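Long-range contact in NEQ263 (Nanoarchaeum equitans Kin4-M, PDB 5BN3), which probably binds ATP as the NeqB subunit of the NeqA-NeqB ATP synthase core complex, a member of the ATPase alpha/beta chains family: residues E380-I384 with I400-I404. Sequence-based numbering, arbitrary orientation.
Sequences EKEFI and IIDSI
Phe383 meets three isoleucines of the facing helix, all through apolar contacts. Its CE1 lies 3.7 Å from Ile401 CG1, and Ile401 CD1 also reaches CE1. Ile400 comes to the ring edge, near the ring plane, with CG2 4.1 Å from Phe383 CD1. Ile404 touches the base of the side chain instead, with CD1 4.0 Å from Phe383 CB. With chi1 at -179°, Phe383 CG stands opposite the backbone N, and the ring is held out to where CE1 meets Ile401. Leu343 of helix 334-356 and Val120 also touch the Phe383 side chain. Replacing the Phe383 ring with the methyl of an alanine is likely to leave Ile401 CG1 and CD1 without their aromatic partner and to open a gap toward Leu343.

Other contacts bring oxygen atoms of Glu382 against apolar side chains, with no bond formed. Ile400 CG2 packs 3.7 Å from the backbone O of Glu382. Glu382, partly exposed, brings carboxylate OE1 to 4.2 Å from Ile404 CG1.

The helices 367-384 and 394-408 form an antiparallel hairpin in the C-terminal domain. The axes of 380-384 and 400-404 approach to 9.9 Å, with N-to-C directions 158° apart. With no hydrogen bond or salt bridge between these segments, the contact is probably held mainly by apolar packing of Phe383 against the three isoleucines.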
loop_
_atom_site.group_PDB
_atom_site.type_symbol
_atom_site.label_atom_id
_atom_site.label_comp_id
_atom_site.label_asym_id
_atom_site.label_seq_id
_atom_site.Cartn_x
_atom_site.Cartn_y
_atom_site.Cartn_z
ATOM N N GLU B 380 -26.769 -21.988 -15.158
ATOM C CA GLU B 380 -26.794 -20.550 -15.383
ATOM C C GLU B 380 -27.903 -20.143 -16.353
ATOM O O GLU B 380 -28.493 -19.074 -16.208
ATOM C CB GLU B 380 -25.426 -20.068 -15.883
ATOM C CG GLU B 380 -24.298 -20.302 -14.882
ATOM C CD GLU B 380 -22.925 -19.965 -15.433
ATOM O OE1 GLU B 380 -22.816 -19.660 -16.640
ATOM O OE2 GLU B 380 -21.949 -20.008 -14.654
ATOM N N LYS B 381 -28.190 -20.999 -17.329
ATOM C CA LYS B 381 -29.167 -20.676 -18.371
ATOM C C LYS B 381 -30.614 -20.977 -17.992
ATOM O O LYS B 381 -31.527 -20.263 -18.405
ATOM C CB LYS B 381 -28.821 -21.414 -19.669
ATOM C CG LYS B 381 -27.649 -20.823 -20.429
ATOM C CD LYS B 381 -27.241 -21.710 -21.596
ATOM C CE LYS B 381 -26.152 -21.051 -22.428
ATOM N NZ LYS B 381 -25.552 -21.993 -23.412
ATOM N N GLU B 382 -30.825 -22.033 -17.212
ATOM C CA GLU B 382 -32.178 -22.516 -16.950
ATOM C C GLU B 382 -32.589 -22.469 -15.480
ATOM O O GLU B 382 -33.775 -22.445 -15.166
ATOM C CB GLU B 382 -32.342 -23.941 -17.497
ATOM C CG GLU B 382 -31.931 -24.093 -18.956
ATOM C CD GLU B 382 -32.386 -25.408 -19.558
ATOM O OE1 GLU B 382 -32.945 -26.242 -18.814
ATOM O OE2 GLU B 382 -32.190 -25.607 -20.776
ATOM N N PHE B 383 -31.610 -22.455 -14.582
ATOM C CA PHE B 383 -31.897 -22.460 -13.151
ATOM C C PHE B 383 -31.759 -21.063 -12.542
ATOM O O PHE B 383 -32.695 -20.547 -11.932
ATOM C CB PHE B 383 -30.985 -23.458 -12.432
ATOM C CG PHE B 383 -31.229 -23.551 -10.956
ATOM C CD1 PHE B 383 -32.281 -24.305 -10.461
ATOM C CD2 PHE B 383 -30.397 -22.896 -10.060
ATOM C CE1 PHE B 383 -32.508 -24.397 -9.098
ATOM C CE2 PHE B 383 -30.618 -22.983 -8.696
ATOM C CZ PHE B 383 -31.675 -23.734 -8.215
ATOM N N ILE B 384 -30.589 -20.455 -12.714
ATOM C CA ILE B 384 -30.343 -19.110 -12.202
ATOM C C ILE B 384 -31.160 -18.068 -12.961
ATOM O O ILE B 384 -31.851 -17.251 -12.352
ATOM C CB ILE B 384 -28.843 -18.744 -12.269
ATOM C CG1 ILE B 384 -28.022 -19.718 -11.419
ATOM C CG2 ILE B 384 -28.616 -17.319 -11.799
ATOM C CD1 ILE B 384 -26.534 -19.431 -11.434
ATOM N N ILE B 400 -36.422 -28.459 -12.178
ATOM C CA ILE B 400 -35.427 -27.903 -13.089
ATOM C C ILE B 400 -34.075 -28.587 -12.885
ATOM O O ILE B 400 -33.413 -28.965 -13.851
ATOM C CB ILE B 400 -35.286 -26.373 -12.908
ATOM C CG1 ILE B 400 -36.584 -25.667 -13.313
ATOM C CG2 ILE B 400 -34.138 -25.840 -13.737
ATOM C CD1 ILE B 400 -36.567 -24.164 -13.086
ATOM N N ILE B 401 -33.682 -28.754 -11.624
ATOM C CA ILE B 401 -32.438 -29.438 -11.284
ATOM C C ILE B 401 -32.443 -30.873 -11.812
ATOM O O ILE B 401 -31.458 -31.328 -12.397
ATOM C CB ILE B 401 -32.195 -29.441 -9.757
ATOM C CG1 ILE B 401 -31.984 -28.012 -9.247
ATOM C CG2 ILE B 401 -30.991 -30.290 -9.405
ATOM C CD1 ILE B 401 -31.807 -27.915 -7.737
ATOM N N ASP B 402 -33.556 -31.577 -11.612
ATOM C CA ASP B 402 -33.716 -32.933 -12.130
ATOM C C ASP B 402 -33.549 -32.973 -13.649
ATOM O O ASP B 402 -32.858 -33.839 -14.182
ATOM C CB ASP B 402 -35.089 -33.503 -11.749
ATOM C CG ASP B 402 -35.208 -33.812 -10.268
ATOM O OD1 ASP B 402 -34.165 -34.005 -9.606
ATOM O OD2 ASP B 402 -36.350 -33.878 -9.769
ATOM N N SER B 403 -34.179 -32.027 -14.337
ATOM C CA SER B 403 -34.105 -31.949 -15.793
ATOM C C SER B 403 -32.685 -31.676 -16.296
ATOM O O SER B 403 -32.231 -32.291 -17.262
ATOM C CB SER B 403 -35.062 -30.870 -16.304
ATOM O OG SER B 403 -34.978 -30.740 -17.709
ATOM N N ILE B 404 -31.990 -30.757 -15.630
ATOM C CA ILE B 404 -30.616 -30.409 -15.987
ATOM C C ILE B 404 -29.665 -31.588 -15.771
ATOM O O ILE B 404 -28.781 -31.842 -16.591
ATOM C CB ILE B 404 -30.122 -29.185 -15.182
ATOM C CG1 ILE B 404 -30.962 -27.949 -15.520
ATOM C CG2 ILE B 404 -28.664 -28.901 -15.471
ATOM C CD1 ILE B 404 -30.636 -26.736 -14.667
#